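Local coordinates for Lmo1499 protein (PDB 4IIW) that probably acts as a lytic endotransglycosylase of the MltG family, cutting nascent peptidoglycan strands to end their elongation, at residues T213-S218 / A307-E312; L223-I228 / S244-R249; A206-E211 / S300-M305; P156-N161 / E173-P178. All coordinates share one frame; numbering follows the deposited sequence.

Interaction 1 (T213-S218 / A307-E312); sequences TKQKMS and AALYPE
Gln215 and Met217 reach from the end of helix 209-215 to Leu309 at the end of helix 302-309. The Gln215 side chain begins at a CB aimed at the other segment. Its CG sits beside the backbone N, chi1 -57°, and the chain then runs straight out. CB and CG serve as a spacer. At CD the amide comes near its target, with 3.9 Å from Gln215 CD to Leu309 O. Gln215 OE1 turns to one side and lies 4.3 Å from Leu309 CD2. NE2 makes the bond, 2.9 Å from Gln215 NE2 to Leu309 O, with an N-H...O angle of 166°. It meets a lone pair in the carbonyl plane, and the oxygen lies almost in the plane of the Gln215 amide. NE2 also binds Glu211 OE2 one turn back, which helps fix the amide's rotation. Next to this bond, the selenium of Met217, a selenomethionine, touches Leu309 CD2 at 3.9 Å. Lys216, with positive phi, is the C-prime residue of a Schellman motif, and this turn separates the two side chains. Leu309 is the last helical residue before Tyr310, so its carbonyl belongs to a helix end. The amide of the exposed Gln215 therefore serves as a donor to a terminal helix carbonyl, that of the buried Leu309, while the apolar branch of the same leucine packs on the selenium.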
loop_
_atom_site.group_PDB
_atom_site.type_symbol
_atom_site.label_atom_id
_atom_site.label_comp_id
_atom_site.label_asym_id
_atom_site.label_seq_id
_atom_site.Cartn_x
_atom_site.Cartn_y
_atom_site.Cartn_z
ATOM N N THR B 213 35.357 9.093 64.058
ATOM C CA THR B 213 35.398 9.251 65.510
ATOM C C THR B 213 36.503 10.238 65.920
ATOM O O THR B 213 36.294 11.104 66.768
ATOM C CB THR B 213 35.646 7.889 66.244
ATOM O OG1 THR B 213 34.605 6.949 65.924
ATOM C CG2 THR B 213 35.704 8.089 67.774
ATOM N N LYS B 214 37.675 10.106 65.307
ATOM C CA LYS B 214 38.802 10.985 65.598
ATOM C C LYS B 214 38.519 12.444 65.216
ATOM O O LYS B 214 38.868 13.347 65.951
ATOM C CB LYS B 214 40.064 10.492 64.884
ATOM C CG LYS B 214 41.296 11.339 65.184
ATOM C CD LYS B 214 42.523 10.811 64.471
ATOM C CE LYS B 214 43.731 11.676 64.749
ATOM N NZ LYS B 214 44.913 11.125 64.055
ATOM N N GLN B 215 37.902 12.671 64.062
ATOM C CA GLN B 215 37.563 14.034 63.642
ATOM C C GLN B 215 36.207 14.509 64.218
ATOM O O GLN B 215 35.853 15.683 64.088
ATOM C CB GLN B 215 37.525 14.129 62.119
ATOM C CG GLN B 215 38.809 13.716 61.435
ATOM C CD GLN B 215 38.768 13.971 59.933
ATOM O OE1 GLN B 215 37.978 14.792 59.453
ATOM N NE2 GLN B 215 39.629 13.280 59.183
ATOM N N LYS B 216 35.473 13.590 64.857
ATOM C CA LYS B 216 34.136 13.858 65.404
ATOM C C LYS B 216 33.234 14.417 64.323
ATOM O O LYS B 216 32.634 15.476 64.466
ATOM C CB LYS B 216 34.192 14.755 66.631
ATOM C CG LYS B 216 34.646 14.002 67.873
ATOM C CD LYS B 216 34.800 14.916 69.097
ATOM C CE LYS B 216 36.052 15.773 69.006
ATOM N NZ LYS B 216 37.303 14.950 69.040
HETATM N N MSE B 217 33.173 13.682 63.225
HETATM C CA MSE B 217 32.347 14.035 62.093
HETATM C C MSE B 217 31.221 13.016 62.068
HETATM O O MSE B 217 31.474 11.808 62.100
HETATM C CB MSE B 217 33.162 13.952 60.807
HETATM C CG MSE B 217 32.504 14.594 59.630
HETATM SE SE MSE B 217 33.652 14.547 58.079
HETATM C CE MSE B 217 32.764 15.988 57.073
ATOM N N SER B 218 29.982 13.495 62.036
ATOM C CA SER B 218 28.827 12.608 62.013
ATOM C C SER B 218 28.788 11.922 60.665
ATOM O O SER B 218 29.364 12.423 59.698
ATOM C CB SER B 218 27.545 13.404 62.201
ATOM O OG SER B 218 27.343 14.278 61.098
ATOM N N ALA B 307 38.121 11.806 49.927
ATOM C CA ALA B 307 38.348 13.234 49.818
ATOM C C ALA B 307 37.748 13.986 51.007
ATOM O O ALA B 307 38.355 14.918 51.530
ATOM C CB ALA B 307 37.782 13.764 48.514
ATOM N N ALA B 308 36.572 13.557 51.444
ATOM C CA ALA B 308 35.884 14.221 52.540
ATOM C C ALA B 308 36.649 14.074 53.843
ATOM O O ALA B 308 36.748 15.020 54.597
ATOM C CB ALA B 308 34.437 13.669 52.699
ATOM N N LEU B 309 37.178 12.885 54.102
ATOM C CA LEU B 309 37.926 12.625 55.331
ATOM C C LEU B 309 39.398 12.999 55.269
ATOM O O LEU B 309 39.994 13.319 56.294
ATOM C CB LEU B 309 37.832 11.146 55.709
ATOM C CG LEU B 309 36.485 10.662 56.217
ATOM C CD1 LEU B 309 36.597 9.200 56.595
ATOM C CD2 LEU B 309 36.037 11.500 57.419
ATOM N N TYR B 310 39.981 12.945 54.077
ATOM C CA TYR B 310 41.402 13.219 53.896
ATOM C C TYR B 310 41.656 14.242 52.811
ATOM O O TYR B 310 42.220 13.932 51.778
ATOM C CB TYR B 310 42.131 11.931 53.531
ATOM C CG TYR B 310 42.008 10.835 54.555
ATOM C CD1 TYR B 310 41.065 9.826 54.409
ATOM C CD2 TYR B 310 42.847 10.801 55.666
ATOM C CE1 TYR B 310 40.959 8.808 55.339
ATOM C CE2 TYR B 310 42.746 9.791 56.604
ATOM C CZ TYR B 310 41.799 8.800 56.433
ATOM O OH TYR B 310 41.695 7.800 57.357
ATOM N N PRO B 311 41.249 15.481 53.046
ATOM C CA PRO B 311 41.482 16.504 52.037
ATOM C C PRO B 311 42.930 16.957 52.027
ATOM O O PRO B 311 43.686 16.597 52.928
ATOM C CB PRO B 311 40.569 17.653 52.484
ATOM C CG PRO B 311 40.405 17.460 53.939
ATOM C CD PRO B 311 40.532 15.999 54.222
ATOM N N GLU B 312 43.313 17.725 51.010
ATOM C CA GLU B 312 44.658 18.255 50.948
ATOM C C GLU B 312 44.725 19.600 51.672
ATOM O O GLU B 312 43.766 20.369 51.674
ATOM C CB GLU B 312 45.131 18.397 49.504
ATOM C CG GLU B 312 45.227 17.071 48.766
ATOM C CD GLU B 312 46.033 17.158 47.481
ATOM O OE1 GLU B 312 46.739 18.173 47.289
ATOM O OE2 GLU B 312 45.972 16.205 46.670
#

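Interaction 2 (L223-I228 / S244-R249); sequences LTMSSI and SVFYNR
Met225 of helix 219-232 inserts between Phe246 and Tyr247 of helix 239-251, a Met-aromatic contact in a helix-helix crossing. The short helical segments cross at 123°, with their axes 11.2 Å apart. Met225 is a selenomethionine whose chain bends at chi2 (-63°). The bend carries its methyl over the Tyr247 ring: Met225 CE stands 3.9 Å from the centroid and almost on the ring normal. Farther back on the chain, Met225 CG lies 3.9 Å from Tyr247 CZ. The selenium is above the same ring at a distance, but it approaches the Phe246 ring obliquely, 5.2 Å from its centroid. Phe246 is covered on one face by Ile228. The contact is buried and wholly apolar except for the Tyr247 hydroxyl, which bonds to Ala308 O in helix 302-309. Helix 219-232 ends at Glu232, predicted to be important for catalytic activity, and the side chains of Phe246 and Glu232 are about 4 Å apart. Ile228 and Phe246 slide past each other in opposite directions. Ile228 CD1 sits toward the rim of the ring, 4.1 Å from its centroid, and beside that methyl Ile228 CG1 lies 3.9 Å from Phe246 CE2.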
loop_
_atom_site.group_PDB
_atom_site.type_symbol
_atom_site.label_atom_id
_atom_site.label_comp_id
_atom_site.label_asym_id
_atom_site.label_seq_id
_atom_site.Cartn_x
_atom_site.Cartn_y
_atom_site.Cartn_z
ATOM N N LEU B 223 28.610 12.230 54.723
ATOM C CA LEU B 223 27.977 11.941 53.444
ATOM C C LEU B 223 27.562 13.207 52.721
ATOM O O LEU B 223 27.468 13.210 51.493
ATOM C CB LEU B 223 26.788 10.987 53.618
ATOM C CG LEU B 223 27.196 9.610 54.159
ATOM C CD1 LEU B 223 25.968 8.767 54.449
ATOM C CD2 LEU B 223 28.110 8.927 53.167
ATOM N N THR B 224 27.338 14.291 53.461
ATOM C CA THR B 224 26.978 15.552 52.832
ATOM C C THR B 224 28.176 16.081 52.026
ATOM O O THR B 224 28.047 16.391 50.813
ATOM C CB THR B 224 26.512 16.564 53.862
ATOM O OG1 THR B 224 25.329 16.062 54.503
ATOM C CG2 THR B 224 26.201 17.896 53.199
HETATM N N MSE B 225 29.338 16.177 52.681
HETATM C CA MSE B 225 30.560 16.608 51.977
HETATM C C MSE B 225 30.861 15.734 50.825
HETATM O O MSE B 225 31.193 16.213 49.755
HETATM C CB MSE B 225 31.811 16.573 52.852
HETATM C CG MSE B 225 32.324 17.904 53.193
HETATM SE SE MSE B 225 32.922 18.939 51.650
HETATM C CE MSE B 225 33.301 20.475 52.767
ATOM N N SER B 226 30.807 14.438 51.062
ATOM C CA SER B 226 31.106 13.496 50.007
ATOM C C SER B 226 30.268 13.808 48.780
ATOM O O SER B 226 30.810 13.857 47.689
ATOM C CB SER B 226 30.870 12.060 50.474
ATOM O OG SER B 226 31.765 11.740 51.518
ATOM N N SER B 227 28.973 14.074 48.969
ATOM C CA SER B 227 28.077 14.319 47.834
ATOM C C SER B 227 28.370 15.599 47.053
ATOM O O SER B 227 28.317 15.594 45.812
ATOM C CB SER B 227 26.604 14.323 48.262
ATOM O OG SER B 227 26.342 15.399 49.124
ATOM N N ILE B 228 28.651 16.701 47.755
ATOM C CA ILE B 228 28.932 17.943 47.046
ATOM C C ILE B 228 30.256 17.787 46.300
ATOM O O ILE B 228 30.448 18.404 45.240
ATOM C CB ILE B 228 28.882 19.200 47.942
ATOM C CG1 ILE B 228 29.990 19.233 48.973
ATOM C CG2 ILE B 228 27.560 19.277 48.665
ATOM C CD1 ILE B 228 29.947 20.502 49.832
ATOM N N SER B 244 39.395 20.362 49.757
ATOM C CA SER B 244 40.103 21.385 50.520
ATOM C C SER B 244 39.500 22.758 50.310
ATOM O O SER B 244 39.449 23.554 51.239
ATOM C CB SER B 244 41.582 21.425 50.183
ATOM O OG SER B 244 41.792 21.958 48.900
ATOM N N VAL B 245 39.051 23.045 49.091
ATOM C CA VAL B 245 38.422 24.329 48.824
ATOM C C VAL B 245 37.221 24.485 49.735
ATOM O O VAL B 245 37.091 25.483 50.445
ATOM C CB VAL B 245 37.932 24.457 47.387
ATOM C CG1 VAL B 245 36.980 25.624 47.267
ATOM C CG2 VAL B 245 39.100 24.607 46.434
ATOM N N PHE B 246 36.349 23.487 49.729
ATOM C CA PHE B 246 35.155 23.567 50.541
ATOM C C PHE B 246 35.483 23.739 52.013
ATOM O O PHE B 246 34.924 24.616 52.666
ATOM C CB PHE B 246 34.234 22.382 50.316
ATOM C CG PHE B 246 33.596 22.353 48.948
ATOM C CD1 PHE B 246 33.055 23.504 48.388
ATOM C CD2 PHE B 246 33.452 21.160 48.259
ATOM C CE1 PHE B 246 32.445 23.477 47.141
ATOM C CE2 PHE B 246 32.831 21.128 47.027
ATOM C CZ PHE B 246 32.328 22.298 46.468
ATOM N N TYR B 247 36.394 22.938 52.543
ATOM C CA TYR B 247 36.750 23.117 53.943
ATOM C C TYR B 247 37.290 24.540 54.179
ATOM O O TYR B 247 36.907 25.208 55.147
ATOM C CB TYR B 247 37.711 22.029 54.445
ATOM C CG TYR B 247 37.019 20.688 54.665
ATOM C CD1 TYR B 247 36.076 20.530 55.681
ATOM C CD2 TYR B 247 37.318 19.576 53.878
ATOM C CE1 TYR B 247 35.431 19.308 55.891
ATOM C CE2 TYR B 247 36.686 18.345 54.089
ATOM C CZ TYR B 247 35.742 18.224 55.095
ATOM O OH TYR B 247 35.103 17.019 55.311
ATOM N N ASN B 248 38.137 25.020 53.275
ATOM C CA ASN B 248 38.695 26.357 53.414
ATOM C C ASN B 248 37.594 27.392 53.494
ATOM O O ASN B 248 37.618 28.260 54.375
ATOM C CB ASN B 248 39.644 26.697 52.266
ATOM C CG ASN B 248 40.950 25.935 52.336
ATOM O OD1 ASN B 248 41.233 25.260 53.317
ATOM N ND2 ASN B 248 41.766 26.064 51.295
ATOM N N ARG B 249 36.621 27.295 52.592
ATOM C CA ARG B 249 35.501 28.246 52.585
ATOM C C ARG B 249 34.715 28.167 53.889
ATOM O O ARG B 249 34.324 29.186 54.488
ATOM C CB ARG B 249 34.558 27.985 51.409
ATOM C CG ARG B 249 35.168 28.301 50.060
ATOM C CD ARG B 249 34.104 28.479 48.991
ATOM N NE ARG B 249 34.662 29.082 47.781
ATOM C CZ ARG B 249 33.947 29.707 46.843
ATOM N NH1 ARG B 249 32.627 29.841 46.961
ATOM N NH2 ARG B 249 34.560 30.231 45.788
#

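Interaction 3 (A206-E211 / S300-M305); sequences AKYRDE and SGDSSM
Asp302 OD1 is gripped by two groups of the facing segment, the hydroxyl of Tyr208 and the ammonium of Lys207. The hydroxyl is the closer. Tyr208 OH donates to Asp302 OD1 over 2.9 Å, reaching the oxygen on its anti side and 19° out of the carboxylate plane. The tyrosine ring and the carboxylate are turned 45° against each other. Lys207 completes a salt bridge with the same oxygen, but the hydrogen bond in it is weak, 3.3 Å from Lys207 NZ to Asp302 OD1. Its chain crosses that of Asp302 at about a right angle. Lys207 holds CG between the backbone N and the carbonyl carbon (chi1 56°). From there the extended chain passes over Tyr208, with Lys207 CG 4.0 Å above the centre of the ring. The ammonium and the hydroxyl thus arrive together at one oxygen. Asp302 opens helix 302-309, directly after Gly301 at the N-cap, so its negative charge would probably interact well with the helix start. One turn on, Met305, a selenomethionine, packs against the same tyrosine. Met305 CB lies 3.9 Å from Tyr208 CZ. The selenium makes a Met-aromatic contact of oblique geometry, 5.1 Å from the ring centroid, and Met305 SE is 3.9 Å from Tyr208 CE2. Phe222 of helix 219-232 also meets the Tyr208 ring. Glu230 OE1 accepts bonds from Gly301 N and Ser304 OG at the start of helix 302-309.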
loop_
_atom_site.group_PDB
_atom_site.type_symbol
_atom_site.label_atom_id
_atom_site.label_comp_id
_atom_site.label_asym_id
_atom_site.label_seq_id
_atom_site.Cartn_x
_atom_site.Cartn_y
_atom_site.Cartn_z
ATOM N N ALA B 206 32.312 1.160 57.138
ATOM C CA ALA B 206 32.935 0.597 58.344
ATOM C C ALA B 206 34.415 0.964 58.442
ATOM O O ALA B 206 34.928 1.207 59.528
ATOM C CB ALA B 206 32.768 -0.917 58.371
ATOM N N LYS B 207 35.087 1.016 57.300
ATOM C CA LYS B 207 36.508 1.352 57.259
ATOM C C LYS B 207 36.815 2.812 57.625
ATOM O O LYS B 207 37.947 3.127 58.014
ATOM C CB LYS B 207 37.098 1.021 55.881
ATOM C CG LYS B 207 36.388 1.691 54.713
ATOM C CD LYS B 207 36.969 1.250 53.386
ATOM C CE LYS B 207 36.099 1.715 52.224
ATOM N NZ LYS B 207 36.644 1.269 50.912
ATOM N N TYR B 208 35.827 3.697 57.516
ATOM C CA TYR B 208 36.038 5.101 57.848
ATOM C C TYR B 208 35.673 5.442 59.291
ATOM O O TYR B 208 35.947 6.559 59.740
ATOM C CB TYR B 208 35.218 6.004 56.928
ATOM C CG TYR B 208 35.467 5.798 55.458
ATOM C CD1 TYR B 208 36.691 6.104 54.892
ATOM C CD2 TYR B 208 34.460 5.317 54.628
ATOM C CE1 TYR B 208 36.915 5.917 53.538
ATOM C CE2 TYR B 208 34.672 5.128 53.282
ATOM C CZ TYR B 208 35.897 5.434 52.738
ATOM O OH TYR B 208 36.104 5.247 51.390
ATOM N N ARG B 209 35.061 4.490 60.004
ATOM C CA ARG B 209 34.608 4.704 61.395
ATOM C C ARG B 209 35.660 5.334 62.284
ATOM O O ARG B 209 35.393 6.323 62.948
ATOM C CB ARG B 209 34.202 3.391 62.074
ATOM C CG ARG B 209 33.066 2.629 61.426
ATOM C CD ARG B 209 31.730 3.355 61.496
ATOM N NE ARG B 209 30.670 2.516 60.931
ATOM C CZ ARG B 209 29.398 2.871 60.835
ATOM N NH1 ARG B 209 29.005 4.063 61.275
ATOM N NH2 ARG B 209 28.517 2.026 60.298
ATOM N N ASP B 210 36.847 4.738 62.309
ATOM C CA ASP B 210 37.912 5.227 63.156
ATOM C C ASP B 210 38.275 6.677 62.855
ATOM O O ASP B 210 38.517 7.456 63.787
ATOM C CB ASP B 210 39.162 4.335 63.061
ATOM C CG ASP B 210 38.951 2.944 63.671
ATOM O OD1 ASP B 210 37.784 2.533 63.886
ATOM O OD2 ASP B 210 39.965 2.252 63.924
ATOM N N GLU B 211 38.314 7.056 61.580
ATOM C CA GLU B 211 38.670 8.433 61.254
ATOM C C GLU B 211 37.508 9.394 61.607
ATOM O O GLU B 211 37.739 10.488 62.114
ATOM C CB GLU B 211 39.127 8.562 59.798
ATOM C CG GLU B 211 39.688 9.941 59.452
ATOM C CD GLU B 211 40.949 10.339 60.265
ATOM O OE1 GLU B 211 41.746 9.452 60.660
ATOM O OE2 GLU B 211 41.150 11.553 60.482
ATOM N N SER B 300 27.674 8.691 46.998
ATOM C CA SER B 300 29.075 8.947 46.669
ATOM C C SER B 300 29.909 7.695 46.526
ATOM O O SER B 300 29.625 6.679 47.151
ATOM C CB SER B 300 29.711 9.777 47.789
ATOM O OG SER B 300 29.039 11.004 47.997
ATOM N N GLY B 301 30.955 7.797 45.703
ATOM C CA GLY B 301 31.917 6.708 45.477
ATOM C C GLY B 301 33.015 6.811 46.521
ATOM O O GLY B 301 33.112 7.810 47.219
ATOM N N ASP B 302 33.843 5.782 46.646
ATOM C CA ASP B 302 34.910 5.812 47.644
ATOM C C ASP B 302 35.831 6.987 47.431
ATOM O O ASP B 302 36.306 7.607 48.392
ATOM C CB ASP B 302 35.702 4.520 47.627
ATOM C CG ASP B 302 34.969 3.397 48.304
ATOM O OD1 ASP B 302 34.702 3.519 49.523
ATOM O OD2 ASP B 302 34.677 2.386 47.629
ATOM N N SER B 303 36.080 7.300 46.169
ATOM C CA SER B 303 36.942 8.409 45.841
ATOM C C SER B 303 36.506 9.677 46.600
ATOM O O SER B 303 37.298 10.303 47.302
ATOM C CB SER B 303 36.929 8.644 44.338
ATOM O OG SER B 303 37.851 9.659 44.006
ATOM N N SER B 304 35.237 10.034 46.469
ATOM C CA SER B 304 34.710 11.209 47.151
ATOM C C SER B 304 34.728 11.070 48.661
ATOM O O SER B 304 35.015 12.038 49.371
ATOM C CB SER B 304 33.300 11.514 46.680
ATOM O OG SER B 304 33.340 11.992 45.349
HETATM N N MSE B 305 34.420 9.884 49.164
HETATM C CA MSE B 305 34.437 9.677 50.601
HETATM C C MSE B 305 35.839 9.913 51.171
HETATM O O MSE B 305 35.964 10.591 52.182
HETATM C CB MSE B 305 33.872 8.311 50.965
HETATM C CG MSE B 305 32.365 8.261 50.814
HETATM SE SE MSE B 305 31.641 6.518 51.183
HETATM C CE MSE B 305 29.774 6.873 50.746
#

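Interaction 4 (P156-N161 / E173-P178); sequences PETVTN and EGYLYP
The long irregular connection between helix 145-154 and strand 180-181 folds back on itself here, bringing Thr158 and Val159 against Tyr175. Tyr175 supplies the reach. Its CB is aimed at the other segment, its CG lies beside the backbone N (chi1 -70°), and the ring edge makes the contact. The Thr158 carbonyl meets this edge near the ring plane, with 3.4 Å from Thr158 O to Tyr175 CE2. Val159 approaches obliquely, and its CG2 branch lies 3.8 Å from Tyr175 CD2. A water completes the joint as a three-way bridge between the two parts of the loop. It donates to Thr158 O at 2.7 Å and accepts from Thr160 N at 3.0 Å. Tyr175 OH is the third partner, 2.9 Å from the same water. Two backbone polar groups of 158-160 are thereby tied to a buried side chain. The Tyr175 hydroxyl also bonds to His220 ND1, at the start of helix 219-232, so the phenol joins loop, water and helix. Gly174, with a phi of 93°, makes the turn just before the tyrosine. Thr158 OG1 bonds to Asp202 OD1, while Val159 leans on Ile152 of helix 145-154.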
loop_
_atom_site.group_PDB
_atom_site.type_symbol
_atom_site.label_atom_id
_atom_site.label_comp_id
_atom_site.label_asym_id
_atom_site.label_seq_id
_atom_site.Cartn_x
_atom_site.Cartn_y
_atom_site.Cartn_z
ATOM N N PRO B 156 21.635 1.670 63.329
ATOM C CA PRO B 156 21.797 2.795 64.241
ATOM C C PRO B 156 23.141 3.515 64.199
ATOM O O PRO B 156 23.213 4.670 64.628
ATOM C CB PRO B 156 21.553 2.168 65.615
ATOM C CG PRO B 156 21.925 0.741 65.455
ATOM C CD PRO B 156 21.736 0.373 64.024
ATOM N N GLU B 157 24.188 2.851 63.706
ATOM C CA GLU B 157 25.513 3.479 63.623
ATOM C C GLU B 157 25.592 4.358 62.370
ATOM O O GLU B 157 26.434 5.259 62.297
ATOM C CB GLU B 157 26.640 2.445 63.501
ATOM C CG GLU B 157 26.598 1.235 64.420
ATOM C CD GLU B 157 26.552 1.587 65.878
ATOM O OE1 GLU B 157 26.961 2.713 66.249
ATOM O OE2 GLU B 157 26.106 0.713 66.660
ATOM N N THR B 158 24.711 4.096 61.400
ATOM C CA THR B 158 24.758 4.752 60.099
ATOM C C THR B 158 23.667 5.755 59.851
ATOM O O THR B 158 23.962 6.866 59.462
ATOM C CB THR B 158 24.728 3.685 58.979
ATOM O OG1 THR B 158 25.903 2.873 59.073
ATOM C CG2 THR B 158 24.695 4.321 57.612
ATOM N N VAL B 159 22.408 5.358 60.026
ATOM C CA VAL B 159 21.264 6.260 59.835
ATOM C C VAL B 159 20.774 6.658 61.209
ATOM O O VAL B 159 20.212 5.841 61.905
ATOM C CB VAL B 159 20.084 5.575 59.071
ATOM C CG1 VAL B 159 18.994 6.582 58.764
ATOM C CG2 VAL B 159 20.552 4.920 57.775
ATOM N N THR B 160 20.978 7.909 61.605
ATOM C CA THR B 160 20.587 8.370 62.939
ATOM C C THR B 160 19.482 9.412 62.873
ATOM O O THR B 160 18.999 9.740 61.789
ATOM C CB THR B 160 21.765 9.043 63.605
ATOM O OG1 THR B 160 22.036 10.290 62.937
ATOM C CG2 THR B 160 22.992 8.151 63.550
ATOM N N ASN B 161 19.096 9.956 64.028
ATOM C CA ASN B 161 18.106 11.031 64.078
ATOM C C ASN B 161 18.464 12.226 63.191
ATOM O O ASN B 161 17.598 13.043 62.874
ATOM C CB ASN B 161 17.855 11.512 65.518
ATOM C CG ASN B 161 16.956 10.561 66.310
ATOM O OD1 ASN B 161 16.513 9.517 65.811
ATOM N ND2 ASN B 161 16.680 10.921 67.549
ATOM N N GLU B 173 18.294 10.576 51.389
ATOM C CA GLU B 173 19.118 11.049 50.282
ATOM C C GLU B 173 20.560 10.826 50.701
ATOM O O GLU B 173 20.965 11.252 51.768
ATOM C CB GLU B 173 18.854 12.528 49.992
ATOM C CG GLU B 173 19.457 13.002 48.695
ATOM C CD GLU B 173 18.698 12.505 47.464
ATOM O OE1 GLU B 173 17.554 12.962 47.221
ATOM O OE2 GLU B 173 19.263 11.684 46.714
ATOM N N GLY B 174 21.308 10.099 49.894
ATOM C CA GLY B 174 22.723 9.817 50.164
ATOM C C GLY B 174 23.018 8.522 50.901
ATOM O O GLY B 174 24.169 8.084 50.962
ATOM N N TYR B 175 21.981 7.891 51.444
ATOM C CA TYR B 175 22.151 6.662 52.235
ATOM C C TYR B 175 21.964 5.337 51.480
ATOM O O TYR B 175 22.118 4.273 52.048
ATOM C CB TYR B 175 21.252 6.725 53.457
ATOM C CG TYR B 175 21.706 7.733 54.471
ATOM C CD1 TYR B 175 21.351 9.077 54.369
ATOM C CD2 TYR B 175 22.484 7.348 55.548
ATOM C CE1 TYR B 175 21.769 10.006 55.325
ATOM C CE2 TYR B 175 22.907 8.271 56.505
ATOM C CZ TYR B 175 22.545 9.592 56.395
ATOM O OH TYR B 175 22.978 10.484 57.367
ATOM N N LEU B 176 21.654 5.409 50.194
ATOM C CA LEU B 176 21.535 4.210 49.350
ATOM C C LEU B 176 22.841 4.079 48.548
ATOM O O LEU B 176 23.079 4.813 47.599
ATOM C CB LEU B 176 20.312 4.325 48.445
ATOM C CG LEU B 176 18.959 4.177 49.160
ATOM C CD1 LEU B 176 18.839 5.049 50.369
ATOM C CD2 LEU B 176 17.831 4.449 48.179
ATOM N N TYR B 177 23.678 3.125 48.944
ATOM C CA TYR B 177 25.021 2.960 48.375
ATOM C C TYR B 177 25.033 2.582 46.898
ATOM O O TYR B 177 24.183 1.808 46.444
ATOM C CB TYR B 177 25.773 1.888 49.189
ATOM C CG TYR B 177 27.276 1.873 49.009
ATOM C CD1 TYR B 177 28.083 2.824 49.645
ATOM C CD2 TYR B 177 27.909 0.894 48.229
ATOM C CE1 TYR B 177 29.474 2.827 49.484
ATOM C CE2 TYR B 177 29.317 0.885 48.076
ATOM C CZ TYR B 177 30.079 1.853 48.705
ATOM O OH TYR B 177 31.444 1.864 48.554
ATOM N N PRO B 178 25.999 3.130 46.137
ATOM C CA PRO B 178 26.133 2.752 44.750
ATOM C C PRO B 178 26.890 1.422 44.613
ATOM O O PRO B 178 28.016 1.305 45.052
ATOM C CB PRO B 178 26.919 3.911 44.132
ATOM C CG PRO B 178 27.652 4.526 45.227
ATOM C CD PRO B 178 26.962 4.183 46.513
HETATM O O HOH W 1 23.102 9.320 60.025
#

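How the interactions relate
Interactions 1 and 3 use the same two helices, 209-215 and 302-309, and join where Leu309 CD1 lies 3.5 Å from Tyr208 CB. The centre of interaction 2 is about 10 Å from that of interaction 1. The two touch where Ala308 CB lies 3.5 Å from Ser226 OG. Interaction 4 attaches to interaction 3 through Arg209, whose NH2 is 3.0 Å from Thr158 OG1. It also touches helix 219-232, with Leu223 CD1 3.7 Å from Tyr175 CE2. Helix 219-232 thus takes part in interaction 2 and touches the other three. Interaction 2 is the one beside Glu232, predicted to be important for catalytic activity; the other three lie away from it.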